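Side-chain contacts in alpha-L-rhamnosidase (Aspergillus terreus, PDB 6GSZ), which probably hydrolyses terminal non-reducing alpha-L-rhamnose residues in alpha-L-rhamnosides: residues L273-K276 and G282-S285; D35-A40 and W785-I790; M718-E723 and G795-Q800; T480-Y485 and E540-K545; M426-Y431 and N445-M450. All blocks are in the same frame, centred on the assembly; numbering follows the deposited sequence.

Interaction 1. Residues L273-K276 and G282-S285; sequences LEQK and GFNS
Phe283 swings its ring out opposite the backbone N (chi1 178°), toward the backbone of Gln275 and Lys276. Gln275 sends CG beside its own backbone N (chi1 -64°) and runs extended from there, which carries the amide to the rim of that ring. The two side chains cross at about a right angle. Gln275 OE1 lies in the ring plane at the edge, 3.5 Å from Phe283 CZ. The amide plane is turned 36° from the ring. Gln275 CB also reaches Phe283 CZ, at 4.1 Å. One carbon further round the rim, Lys276 O is 3.7 Å from Phe283 CE1 and again near the ring plane. Two oxygens therefore face the weakly positive C-H edge of the phenylalanine.

Both segments belong to the long loop between strands 266-270 and 291-294, in the N-terminal domain of the rhamnosidase family, which belongs to the galactose-binding-like clan. The contact is at the surface and draws two parts of this one loop together. Trp288 ties it in. Its NE1 hydrogen-bonds to Gln275 OE1, and its ring meets that of Phe283 with the planes nearly perpendicular. Phe283 also rests on Trp278, and Gln275 on Gln133 of strand 132-140.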
# COMPACT_ATOMS: atom_id res chain seq x y z
N LEU A 273 9.94 -34.36 7.33
CA LEU A 273 11.33 -33.88 7.31
C LEU A 273 11.60 -32.78 8.35
O LEU A 273 12.68 -32.23 8.33
CB LEU A 273 11.68 -33.43 5.89
CG LEU A 273 11.63 -34.53 4.83
CD1 LEU A 273 11.91 -34.00 3.44
CD2 LEU A 273 12.62 -35.63 5.20
N GLU A 274 10.67 -32.54 9.28
CA GLU A 274 10.92 -31.62 10.36
C GLU A 274 12.05 -32.17 11.23
O GLU A 274 12.08 -33.37 11.54
CB GLU A 274 9.67 -31.42 11.21
CG GLU A 274 8.61 -30.59 10.52
CD GLU A 274 7.21 -30.60 11.13
OE1 GLU A 274 6.98 -31.31 12.13
OE2 GLU A 274 6.33 -29.95 10.55
N GLN A 275 12.97 -31.29 11.62
CA GLN A 275 14.05 -31.61 12.55
C GLN A 275 13.82 -30.89 13.87
O GLN A 275 14.27 -29.76 14.07
CB GLN A 275 15.39 -31.21 11.93
CG GLN A 275 15.73 -31.99 10.65
CD GLN A 275 17.06 -31.50 10.11
OE1 GLN A 275 18.05 -31.63 10.80
NE2 GLN A 275 17.06 -30.86 8.93
N LYS A 276 13.05 -31.51 14.76
CA LYS A 276 12.67 -30.87 15.99
C LYS A 276 13.94 -30.49 16.79
O LYS A 276 14.87 -31.27 16.90
CB LYS A 276 11.70 -31.74 16.79
CG LYS A 276 11.15 -31.00 18.01
CD LYS A 276 9.79 -31.45 18.51
CE LYS A 276 9.19 -30.41 19.44
NZ LYS A 276 8.00 -30.90 20.18
N GLY A 282 21.95 -28.10 22.05
CA GLY A 282 21.97 -29.54 22.29
C GLY A 282 21.43 -30.33 21.11
O GLY A 282 21.11 -31.52 21.25
N PHE A 283 21.40 -29.70 19.93
CA PHE A 283 20.85 -30.30 18.74
C PHE A 283 21.86 -31.23 18.08
O PHE A 283 23.05 -30.90 18.05
CB PHE A 283 20.47 -29.18 17.77
CG PHE A 283 19.92 -29.64 16.45
CD1 PHE A 283 18.68 -30.28 16.41
CD2 PHE A 283 20.61 -29.42 15.27
CE1 PHE A 283 18.16 -30.71 15.20
CE2 PHE A 283 20.08 -29.83 14.07
CZ PHE A 283 18.85 -30.47 14.04
N ASN A 284 21.36 -32.31 17.47
CA ASN A 284 22.17 -33.22 16.66
C ASN A 284 22.32 -32.63 15.25
O ASN A 284 21.44 -32.82 14.44
CB ASN A 284 21.53 -34.61 16.52
CG ASN A 284 22.31 -35.54 15.59
OD1 ASN A 284 23.48 -35.29 15.31
ND2 ASN A 284 21.67 -36.62 15.15
N SER A 285 23.44 -31.98 14.97
CA SER A 285 23.63 -31.34 13.68
C SER A 285 24.46 -32.21 12.74
O SER A 285 25.02 -31.71 11.77
CB SER A 285 24.26 -30.00 13.85
OG SER A 285 25.60 -30.15 14.27

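Interaction 2. Residues D35-A40 and W785-I790; sequences DWEQRA and WRRINI
This contact bridges the N-terminal immunoglobulin-like domain and the C-terminal beta domain, two modules far apart in sequence. Glu37 stands just before strand 38-46, and Arg787 starts strand 787-790. Their side chains cross at about a right angle, with the carboxylate and guanidinium planes 40° apart. Glu37 OE2 is 4.0 Å from Arg787 NH2, so the salt bridge is a long one. The carboxylate oxygen approaches the guanidinium obliquely.

Water fills in between the charges. One water sits 2.6 Å from Glu37 OE2 and accepts a hydrogen bond from Arg787 NH1 at 2.7 Å. The long direct pair is thus supplemented by a water bridge made of two shorter contacts, at a partly exposed surface.

Close by, Asp35 O is a ligand of a calcium ion, and the side chain of Glu37 comes to about 5 Å from a calcium, between nearest atoms. At that range the ion would probably favour the charged form of the carboxylate. Arg786 also brings its positive charge near, and it has its own salt bridge to Glu782.

Arg787 bends at chi2 (-73°) and folds its guanidinium back over the preceding residue. Arg786 NH2 lies 3.7 Å above the centre of the Arg787 guanidinium plane. Arg787 NH1 donates to Arg786 O at 2.9 Å, from well above the carbonyl plane.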
# COMPACT_ATOMS: atom_id res chain seq x y z
N ASP A 35 -12.38 25.18 19.37
CA ASP A 35 -11.55 26.27 18.82
C ASP A 35 -10.15 26.26 19.41
O ASP A 35 -9.55 27.30 19.70
CB ASP A 35 -12.19 27.64 19.09
CG ASP A 35 -13.43 27.88 18.28
OD1 ASP A 35 -13.52 27.42 17.15
OD2 ASP A 35 -14.28 28.60 18.80
N TRP A 36 -9.56 25.06 19.53
CA TRP A 36 -8.28 24.93 20.18
C TRP A 36 -7.15 24.94 19.15
O TRP A 36 -7.21 24.22 18.15
CB TRP A 36 -8.25 23.63 21.00
CG TRP A 36 -7.06 23.51 21.89
CD1 TRP A 36 -6.97 23.87 23.20
CD2 TRP A 36 -5.77 22.95 21.54
NE1 TRP A 36 -5.73 23.61 23.69
CE2 TRP A 36 -4.97 23.04 22.70
CE3 TRP A 36 -5.21 22.40 20.38
CZ2 TRP A 36 -3.65 22.61 22.72
CZ3 TRP A 36 -3.90 21.95 20.42
CH2 TRP A 36 -3.14 22.03 21.57
N GLU A 37 -6.11 25.72 19.46
CA GLU A 37 -4.88 25.75 18.69
C GLU A 37 -3.70 25.71 19.66
O GLU A 37 -3.78 26.21 20.78
CB GLU A 37 -4.81 27.00 17.80
CG GLU A 37 -5.80 26.94 16.66
CD GLU A 37 -5.84 28.12 15.70
OE1 GLU A 37 -6.16 29.24 16.16
OE2 GLU A 37 -5.57 27.91 14.50
N GLN A 38 -2.61 25.09 19.22
CA GLN A 38 -1.42 25.01 20.04
C GLN A 38 -0.60 26.31 19.95
O GLN A 38 -0.42 26.86 18.86
CB GLN A 38 -0.58 23.84 19.48
CG GLN A 38 0.73 23.60 20.24
CD GLN A 38 1.50 22.47 19.62
OE1 GLN A 38 1.18 21.30 19.87
NE2 GLN A 38 2.53 22.85 18.86
N ARG A 39 -0.06 26.77 21.09
CA ARG A 39 0.92 27.84 21.06
C ARG A 39 2.34 27.37 21.36
O ARG A 39 3.29 28.05 20.95
CB ARG A 39 0.53 28.99 21.98
CG ARG A 39 0.52 28.64 23.45
CD ARG A 39 0.30 29.90 24.31
NE ARG A 39 1.15 31.02 23.89
CZ ARG A 39 0.75 32.11 23.22
NH1 ARG A 39 -0.53 32.33 22.91
NH2 ARG A 39 1.66 32.99 22.84
N ALA A 40 2.50 26.21 22.03
CA ALA A 40 3.84 25.78 22.42
C ALA A 40 3.78 24.29 22.71
O ALA A 40 2.71 23.72 22.90
CB ALA A 40 4.34 26.52 23.64
N TRP A 785 -3.96 18.36 5.84
CA TRP A 785 -5.24 18.40 6.56
C TRP A 785 -5.25 19.33 7.78
O TRP A 785 -6.20 19.23 8.56
CB TRP A 785 -5.70 17.00 6.96
CG TRP A 785 -6.07 16.09 5.82
CD1 TRP A 785 -5.25 15.27 5.10
CD2 TRP A 785 -7.40 15.77 5.39
NE1 TRP A 785 -5.97 14.55 4.20
CE2 TRP A 785 -7.30 14.80 4.36
CE3 TRP A 785 -8.67 16.18 5.79
CZ2 TRP A 785 -8.40 14.27 3.72
CZ3 TRP A 785 -9.77 15.66 5.15
CH2 TRP A 785 -9.64 14.70 4.15
N ARG A 786 -4.33 20.29 7.89
CA ARG A 786 -4.44 21.24 8.99
C ARG A 786 -5.60 22.22 8.73
O ARG A 786 -6.12 22.86 9.69
CB ARG A 786 -3.14 22.04 9.12
CG ARG A 786 -3.00 22.84 10.40
CD ARG A 786 -1.76 23.74 10.32
NE ARG A 786 -1.92 24.78 9.28
CZ ARG A 786 -2.35 26.03 9.47
NH1 ARG A 786 -2.56 26.47 10.71
NH2 ARG A 786 -2.59 26.77 8.40
N ARG A 787 -6.00 22.33 7.46
CA ARG A 787 -7.22 23.03 7.09
C ARG A 787 -8.05 22.04 6.28
O ARG A 787 -7.46 21.26 5.49
CB ARG A 787 -6.94 24.27 6.22
CG ARG A 787 -6.13 25.34 6.92
CD ARG A 787 -7.09 25.98 7.92
NE ARG A 787 -6.51 27.08 8.70
CZ ARG A 787 -5.96 26.93 9.89
NH1 ARG A 787 -5.83 25.71 10.39
NH2 ARG A 787 -5.53 28.00 10.55
N ILE A 788 -9.32 21.92 6.60
CA ILE A 788 -10.20 20.90 6.10
C ILE A 788 -11.38 21.55 5.37
O ILE A 788 -11.96 22.52 5.89
CB ILE A 788 -10.69 20.01 7.26
CG1 ILE A 788 -9.49 19.52 8.07
CG2 ILE A 788 -11.57 18.87 6.74
CD1 ILE A 788 -9.84 18.69 9.27
N ASN A 789 -11.78 21.02 4.22
CA ASN A 789 -13.05 21.44 3.57
C ASN A 789 -14.09 20.36 3.92
O ASN A 789 -13.78 19.16 3.85
CB ASN A 789 -12.83 21.72 2.07
CG ASN A 789 -13.95 22.49 1.37
OD1 ASN A 789 -14.16 23.69 1.62
ND2 ASN A 789 -14.64 21.83 0.44
N ILE A 790 -15.27 20.82 4.32
CA ILE A 790 -16.37 19.95 4.68
C ILE A 790 -17.56 20.35 3.82
O ILE A 790 -18.27 21.34 4.16
CB ILE A 790 -16.69 19.97 6.18
CG1 ILE A 790 -15.43 19.66 6.98
CG2 ILE A 790 -17.81 18.99 6.45
CD1 ILE A 790 -15.61 19.55 8.46
O HOH W 1 -5.38 25.76 13.10
O HOH W 2 -4.96 29.80 13.12

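Interaction 3. Residues M718-E723 and G795-Q800; sequences MLRQTE and GGDLQQ
A surface salt bridge between Arg720 and Asp797 joins the six-hairpin glycosidase domain to the C-terminal beta domain. Arg720 lies at the C-terminal end region of helix 712-719. Asp797 sits in a type I' beta turn running from Gly795 to Leu798, in the loop between strands 787-790 and 800-807. The turn is closed by the backbone bond from Leu798 N to Gly795 O, 3.0 Å long. Gly796 and Asp797 fill its two middle positions, both with positive phi.

Both terminal nitrogens of Arg720 point to a single oxygen. Arg720 NH2 lies 3.1 Å from Asp797 OD2 and bonds to it through the anti lone pair, the one away from the other oxygen. The bond is bent, at 136°, and the oxygen is tilted somewhat from the guanidinium plane. Arg720 NH1 makes a weak second bond to the same Asp797 OD2, also at 3.1 Å. The carboxylate stands nearly upright on the guanidinium, with their planes 78° apart. This is a fork of two nitrogens on one oxygen, not a pair of parallel bonds to both.

Arg720 runs extended as far as CD and then turns at chi3 (56°), which lays the guanidinium against the turn. Nearby, Leu719 and Leu798 both pack on Ile775 of helix 768-775, so both segments also share an apolar neighbour. Gly796 O lies 3.4 Å above one face of the Arg720 guanidinium, set toward its rim, and is also 3.4 Å from Arg720 CD.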
# COMPACT_ATOMS: atom_id res chain seq x y z
N MET A 718 -24.83 7.47 -12.08
CA MET A 718 -23.84 6.46 -12.49
C MET A 718 -23.53 5.51 -11.34
O MET A 718 -23.47 4.28 -11.53
CB MET A 718 -22.53 7.13 -12.94
CG MET A 718 -22.70 8.07 -14.10
SD MET A 718 -21.12 8.61 -14.79
CE MET A 718 -20.68 7.13 -15.67
N LEU A 719 -23.31 6.05 -10.15
CA LEU A 719 -22.89 5.25 -8.99
C LEU A 719 -23.96 4.25 -8.58
O LEU A 719 -23.62 3.15 -8.14
CB LEU A 719 -22.54 6.19 -7.84
CG LEU A 719 -22.02 5.53 -6.57
CD1 LEU A 719 -20.71 4.80 -6.85
CD2 LEU A 719 -21.83 6.55 -5.47
N ARG A 720 -25.24 4.56 -8.84
CA ARG A 720 -26.34 3.68 -8.46
C ARG A 720 -26.64 2.62 -9.53
O ARG A 720 -27.44 1.71 -9.24
CB ARG A 720 -27.59 4.51 -8.17
CG ARG A 720 -27.44 5.40 -6.95
CD ARG A 720 -28.64 6.30 -6.76
NE ARG A 720 -29.88 5.54 -6.69
CZ ARG A 720 -31.08 6.09 -6.64
NH1 ARG A 720 -31.25 7.35 -7.01
NH2 ARG A 720 -32.10 5.38 -6.18
N GLN A 721 -26.01 2.70 -10.71
CA GLN A 721 -26.28 1.70 -11.77
C GLN A 721 -25.80 0.32 -11.31
O GLN A 721 -24.74 0.23 -10.71
CB GLN A 721 -25.55 2.02 -13.07
CG GLN A 721 -26.09 3.23 -13.79
CD GLN A 721 -27.58 3.14 -13.98
OE1 GLN A 721 -28.08 2.19 -14.59
NE2 GLN A 721 -28.28 4.16 -13.48
N THR A 722 -26.59 -0.71 -11.59
CA THR A 722 -26.22 -2.06 -11.22
C THR A 722 -25.98 -2.97 -12.42
O THR A 722 -25.57 -4.13 -12.20
CB THR A 722 -27.26 -2.69 -10.29
OG1 THR A 722 -28.51 -2.68 -10.96
CG2 THR A 722 -27.34 -1.94 -8.98
N GLU A 723 -26.24 -2.48 -13.64
CA GLU A 723 -25.96 -3.25 -14.85
C GLU A 723 -24.54 -2.97 -15.33
O GLU A 723 -23.98 -1.95 -15.06
CB GLU A 723 -26.99 -2.96 -15.95
CG GLU A 723 -28.40 -3.39 -15.58
CD GLU A 723 -29.30 -3.55 -16.79
OE1 GLU A 723 -29.04 -2.89 -17.85
OE2 GLU A 723 -30.26 -4.35 -16.70
N GLY A 795 -27.42 13.37 -2.38
CA GLY A 795 -28.03 12.99 -3.61
C GLY A 795 -28.21 11.50 -3.65
O GLY A 795 -28.03 10.82 -2.65
N GLY A 796 -28.61 11.01 -4.81
CA GLY A 796 -28.72 9.59 -5.05
C GLY A 796 -29.73 8.90 -4.15
O GLY A 796 -29.60 7.70 -3.87
N ASP A 797 -30.76 9.62 -3.69
CA ASP A 797 -31.72 9.01 -2.74
C ASP A 797 -31.05 8.48 -1.44
O ASP A 797 -31.68 7.70 -0.70
CB ASP A 797 -32.55 7.92 -3.42
CG ASP A 797 -33.59 8.46 -4.39
OD1 ASP A 797 -34.11 9.55 -4.13
OD2 ASP A 797 -33.90 7.77 -5.40
N LEU A 798 -29.84 8.94 -1.10
CA LEU A 798 -29.27 8.63 0.22
C LEU A 798 -30.04 9.38 1.30
O LEU A 798 -30.39 10.56 1.12
CB LEU A 798 -27.80 9.05 0.28
CG LEU A 798 -26.82 8.29 -0.60
CD1 LEU A 798 -25.39 8.75 -0.33
CD2 LEU A 798 -26.93 6.81 -0.38
N GLN A 799 -30.28 8.70 2.42
CA GLN A 799 -30.92 9.28 3.58
C GLN A 799 -29.88 9.70 4.63
O GLN A 799 -30.17 10.50 5.48
CB GLN A 799 -31.93 8.29 4.16
CG GLN A 799 -33.12 7.99 3.26
CD GLN A 799 -33.03 6.67 2.51
OE1 GLN A 799 -32.72 5.62 3.08
NE2 GLN A 799 -33.34 6.72 1.22
N GLN A 800 -28.69 9.09 4.60
CA GLN A 800 -27.64 9.40 5.57
C GLN A 800 -26.30 8.84 5.11
O GLN A 800 -26.25 7.91 4.30
CB GLN A 800 -27.91 8.85 6.96
CG GLN A 800 -28.22 7.39 7.07
CD GLN A 800 -28.34 7.07 8.55
OE1 GLN A 800 -27.36 6.83 9.25
NE2 GLN A 800 -29.55 7.18 9.06

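Interaction 4. Residues T480-Y485 and E540-K545; sequences TANFIY and ESFGDK
The direct polar link runs from Asn482 to Ser541: Asn482 ND2 donates to Ser541 OG at 3.1 Å. The bond is fairly straight, at 154°, and the hydroxyl oxygen lies in the amide plane. Both side chains are buried. Thr487 fixes the other end of the amide, through a hydrogen bond between its OG1 and Asn482 OD1. Gln537 NE2 is a further partner of Ser541 OG. A water adds a looser bridge. It is 3.0 Å from Ser541 OG and donates a weak bond to Asn482 O.

Van der Waals packing comes from Phe542. Its CE2 touches Asn482 CG at 4.0 Å, and the ring is turned 45° from the amide plane. Ring atom Phe542 CZ lies 3.9 Å from Asn482 O. Phe542 has CG beside its backbone N (chi1 -57°), which brings CE2 and CZ to Asn482. Ser541 CB covers part of one face of the ring. Ser541 and Phe542 thus meet Asn482 together, one by its hydroxyl and the other by its ring.

The contact ties the end of helix 471-484 to the end of helix 530-542, within the six-hairpin glycosidase domain, whose family is built as an alpha/alpha barrel. Helix 488-503 adds Leu491 against Asn482 and Ala488 against Phe542. On another side of helix 471-484, Phe483 stacks with His772 and with Phe805 of strand 800-807.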
# COMPACT_ATOMS: atom_id res chain seq x y z
N THR A 480 -7.50 7.88 -3.14
CA THR A 480 -8.34 7.00 -2.36
C THR A 480 -7.52 6.32 -1.23
O THR A 480 -7.90 6.29 -0.05
CB THR A 480 -9.02 5.96 -3.27
OG1 THR A 480 -9.79 6.63 -4.27
CG2 THR A 480 -9.91 5.04 -2.45
N ALA A 481 -6.39 5.73 -1.62
CA ALA A 481 -5.61 4.90 -0.71
C ALA A 481 -5.19 5.68 0.54
O ALA A 481 -5.26 5.19 1.65
CB ALA A 481 -4.35 4.44 -1.41
N ASN A 482 -4.73 6.95 0.34
CA ASN A 482 -4.15 7.72 1.38
C ASN A 482 -5.19 8.22 2.41
O ASN A 482 -4.80 8.71 3.49
CB ASN A 482 -3.46 8.97 0.82
CG ASN A 482 -2.31 8.73 -0.12
OD1 ASN A 482 -1.87 7.56 -0.28
ND2 ASN A 482 -1.69 9.79 -0.65
N PHE A 483 -6.47 8.09 2.07
CA PHE A 483 -7.53 8.35 3.01
C PHE A 483 -7.81 7.10 3.86
O PHE A 483 -8.07 7.18 5.08
CB PHE A 483 -8.79 8.77 2.24
CG PHE A 483 -9.96 9.18 3.09
CD1 PHE A 483 -10.86 8.26 3.58
CD2 PHE A 483 -10.21 10.53 3.35
CE1 PHE A 483 -11.97 8.65 4.32
CE2 PHE A 483 -11.35 10.93 4.05
CZ PHE A 483 -12.22 9.99 4.55
N ILE A 484 -7.80 5.93 3.22
CA ILE A 484 -8.22 4.70 3.94
C ILE A 484 -7.17 4.26 4.97
O ILE A 484 -7.54 3.85 6.07
CB ILE A 484 -8.57 3.58 2.94
CG1 ILE A 484 -9.67 4.03 1.97
CG2 ILE A 484 -8.93 2.30 3.67
CD1 ILE A 484 -10.03 3.00 0.96
N TYR A 485 -5.88 4.35 4.58
CA TYR A 485 -4.79 3.98 5.47
C TYR A 485 -3.70 5.04 5.41
O TYR A 485 -3.59 5.76 4.42
CB TYR A 485 -4.15 2.65 5.04
CG TYR A 485 -4.88 1.37 5.40
CD1 TYR A 485 -4.69 0.77 6.64
CD2 TYR A 485 -5.76 0.76 4.53
CE1 TYR A 485 -5.34 -0.41 6.98
CE2 TYR A 485 -6.42 -0.42 4.86
CZ TYR A 485 -6.22 -1.00 6.10
OH TYR A 485 -6.86 -2.17 6.45
N GLU A 540 -0.35 16.40 -0.69
CA GLU A 540 -1.71 16.82 -0.38
C GLU A 540 -2.21 16.09 0.87
O GLU A 540 -2.85 16.68 1.77
CB GLU A 540 -2.65 16.53 -1.54
CG GLU A 540 -2.41 17.44 -2.73
CD GLU A 540 -2.65 18.92 -2.51
OE1 GLU A 540 -3.81 19.27 -2.21
OE2 GLU A 540 -1.64 19.67 -2.61
N SER A 541 -1.89 14.79 0.97
CA SER A 541 -2.44 13.97 2.06
C SER A 541 -1.70 14.19 3.39
O SER A 541 -2.35 14.21 4.47
CB SER A 541 -2.33 12.51 1.67
OG SER A 541 -3.18 12.21 0.59
N PHE A 542 -0.36 14.29 3.34
CA PHE A 542 0.43 14.22 4.61
C PHE A 542 1.26 15.49 4.90
O PHE A 542 1.76 15.66 6.00
CB PHE A 542 1.28 12.96 4.65
CG PHE A 542 0.48 11.69 4.51
CD1 PHE A 542 -0.37 11.25 5.51
CD2 PHE A 542 0.54 10.98 3.34
CE1 PHE A 542 -1.12 10.10 5.35
CE2 PHE A 542 -0.23 9.83 3.16
CZ PHE A 542 -1.06 9.39 4.16
N GLY A 543 1.38 16.38 3.92
CA GLY A 543 2.01 17.67 4.12
C GLY A 543 3.50 17.69 4.40
O GLY A 543 4.02 18.65 4.98
N ASP A 544 4.23 16.62 4.04
CA ASP A 544 5.61 16.50 4.41
C ASP A 544 6.53 17.19 3.38
O ASP A 544 6.73 16.65 2.28
CB ASP A 544 5.95 15.02 4.56
CG ASP A 544 7.36 14.81 5.06
OD1 ASP A 544 8.20 15.69 4.91
OD2 ASP A 544 7.63 13.67 5.51
N LYS A 545 7.07 18.38 3.72
CA LYS A 545 7.88 19.15 2.78
C LYS A 545 9.22 18.44 2.49
O LYS A 545 9.78 18.63 1.43
CB LYS A 545 8.07 20.59 3.29
CG LYS A 545 6.81 21.44 3.19
CD LYS A 545 7.00 22.95 3.01
CE LYS A 545 5.73 23.68 3.40
NZ LYS A 545 5.40 23.44 4.83
O HOH W 3 -5.44 11.88 2.56

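Interaction 5. Residues M426-Y431 and N445-M450; sequences MERTGY and NILWSM
Gly430 O is gripped side-on by two nitrogens of Arg428, whose guanidinium lies against Leu447. Arg428 NE and Arg428 NH1 each donate to Gly430 O at 2.9 Å. Both bonds are bent, near 138°, as expected when one oxygen serves two neighbouring N-H groups. The oxygen sits close to the guanidinium plane, so the bonds fix how that plane is turned.

Held this way, the guanidinium is sandwiched. Leu447 CD1 is 3.6 Å above the centre of one face of the Arg428 guanidinium. Tyr431 CE2 is over the centre of the opposite face of the Arg428 guanidinium, at 3.7 Å. The second branch, Leu447 CD2, reaches Arg428 NH2 at 3.7 Å. Arg428 leaves with CG opposite the backbone N and bends at chi2 (70°), which brings its end back along its own chain toward Gly430.

A second touch is purely apolar. The methyl groups of two methionines meet, Met426 CE to Met450 CE at 4.0 Å. Met450 is extended, whereas Met426 turns at chi3 to bring its methyl across.

Helix 437-453 here packs on the chain that leads into strand 430-434, an outer strand of the antiparallel sheet it forms with strand 800-807. Helix 471-484 lies against both segments: Ile484 touches Arg428, Leu447 and Met450. Thr429 and Gly430 also share backbone hydrogen bonds with Ile484.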
# COMPACT_ATOMS: atom_id res chain seq x y z
N MET A 426 -0.33 -1.09 7.81
CA MET A 426 -0.51 0.35 7.93
C MET A 426 -1.61 0.66 8.95
O MET A 426 -2.53 -0.10 9.14
CB MET A 426 -0.89 0.92 6.56
CG MET A 426 0.21 0.76 5.49
SD MET A 426 -0.40 1.18 3.85
CE MET A 426 -1.64 -0.07 3.61
N GLU A 427 -1.54 1.86 9.52
CA GLU A 427 -2.57 2.31 10.45
C GLU A 427 -3.83 2.68 9.66
O GLU A 427 -3.75 3.48 8.72
CB GLU A 427 -2.08 3.51 11.25
CG GLU A 427 -3.07 3.96 12.29
CD GLU A 427 -2.56 5.08 13.19
OE1 GLU A 427 -1.61 5.82 12.80
OE2 GLU A 427 -3.11 5.20 14.32
N ARG A 428 -4.95 2.07 10.00
CA ARG A 428 -6.24 2.41 9.41
C ARG A 428 -6.66 3.83 9.82
O ARG A 428 -6.60 4.18 11.01
CB ARG A 428 -7.31 1.42 9.86
CG ARG A 428 -8.67 1.61 9.21
CD ARG A 428 -8.71 1.26 7.74
NE ARG A 428 -10.02 1.61 7.19
CZ ARG A 428 -11.13 0.91 7.33
NH1 ARG A 428 -12.29 1.37 6.83
NH2 ARG A 428 -11.06 -0.28 7.93
N THR A 429 -7.07 4.61 8.81
CA THR A 429 -7.43 6.01 9.04
C THR A 429 -8.82 6.37 8.51
O THR A 429 -9.39 7.35 9.04
CB THR A 429 -6.40 6.97 8.44
OG1 THR A 429 -6.18 6.68 7.06
CG2 THR A 429 -5.08 6.93 9.18
N GLY A 430 -9.35 5.74 7.48
CA GLY A 430 -10.54 6.26 6.81
C GLY A 430 -11.66 5.26 6.72
O GLY A 430 -11.42 4.07 6.42
N TYR A 431 -12.89 5.72 6.96
CA TYR A 431 -14.06 4.89 7.09
C TYR A 431 -15.22 5.56 6.36
O TYR A 431 -15.36 6.79 6.42
CB TYR A 431 -14.44 4.67 8.55
CG TYR A 431 -13.34 4.15 9.44
CD1 TYR A 431 -12.36 5.00 9.94
CD2 TYR A 431 -13.24 2.80 9.75
CE1 TYR A 431 -11.35 4.55 10.76
CE2 TYR A 431 -12.22 2.32 10.56
CZ TYR A 431 -11.26 3.19 11.04
OH TYR A 431 -10.26 2.75 11.85
N ASN A 445 -15.54 -3.26 -0.36
CA ASN A 445 -14.82 -3.96 -1.42
C ASN A 445 -13.55 -3.21 -1.83
O ASN A 445 -12.51 -3.86 -2.10
CB ASN A 445 -15.68 -4.19 -2.67
CG ASN A 445 -16.82 -5.17 -2.43
OD1 ASN A 445 -16.99 -5.71 -1.32
ND2 ASN A 445 -17.62 -5.36 -3.47
N ILE A 446 -13.61 -1.88 -1.84
CA ILE A 446 -12.44 -1.06 -2.12
C ILE A 446 -11.38 -1.23 -1.03
O ILE A 446 -10.17 -1.44 -1.28
CB ILE A 446 -12.83 0.43 -2.27
CG1 ILE A 446 -13.74 0.60 -3.49
CG2 ILE A 446 -11.60 1.32 -2.34
CD1 ILE A 446 -14.40 1.97 -3.58
N LEU A 447 -11.85 -1.22 0.19
CA LEU A 447 -10.99 -1.47 1.36
C LEU A 447 -10.26 -2.83 1.21
O LEU A 447 -9.03 -2.91 1.44
CB LEU A 447 -11.87 -1.45 2.61
CG LEU A 447 -11.25 -1.92 3.92
CD1 LEU A 447 -10.12 -1.04 4.38
CD2 LEU A 447 -12.32 -2.07 4.99
N TRP A 448 -11.02 -3.87 0.87
CA TRP A 448 -10.41 -5.16 0.70
C TRP A 448 -9.45 -5.23 -0.50
O TRP A 448 -8.45 -5.98 -0.42
CB TRP A 448 -11.48 -6.26 0.63
CG TRP A 448 -11.99 -6.65 1.98
CD1 TRP A 448 -13.17 -6.29 2.56
CD2 TRP A 448 -11.37 -7.56 2.91
NE1 TRP A 448 -13.29 -6.86 3.79
CE2 TRP A 448 -12.24 -7.72 4.00
CE3 TRP A 448 -10.20 -8.35 2.90
CZ2 TRP A 448 -11.95 -8.51 5.11
CZ3 TRP A 448 -9.92 -9.17 3.96
CH2 TRP A 448 -10.78 -9.24 5.06
N SER A 449 -9.75 -4.53 -1.61
CA SER A 449 -8.81 -4.48 -2.71
C SER A 449 -7.51 -3.74 -2.32
O SER A 449 -6.40 -4.08 -2.79
CB SER A 449 -9.41 -3.96 -3.99
OG SER A 449 -10.23 -4.94 -4.58
N MET A 450 -7.63 -2.70 -1.49
CA MET A 450 -6.46 -2.03 -0.99
C MET A 450 -5.63 -2.99 -0.11
O MET A 450 -4.39 -3.06 -0.27
CB MET A 450 -6.82 -0.73 -0.25
CG MET A 450 -5.58 -0.08 0.39
SD MET A 450 -5.89 1.57 0.85
CE MET A 450 -4.21 1.99 1.35

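Overall arrangement
Interactions 4 and 5 have centres about 13 Å apart in one glycosidase domain. Interaction 5 packs against helix 471-484, which carries one segment of interaction 4; there Thr429 OG1 pairs with Phe483 O and Met450 packs on Ala481. Interaction 2 opens first, then 1, 5, 4 and 3; it closes a loop of over 700 residues enclosing 1, 5 and 4. It touches interaction 4 through Trp785, which packs on Ser541 and Phe483. The segments of 2 and 3 alternate. Interaction 1 stands alone, with its centre about 43 Å or more from the others. Interactions 2 and 3 join the C-terminal beta domain to two other domains, while 4 and 5 lie inside the helical domain.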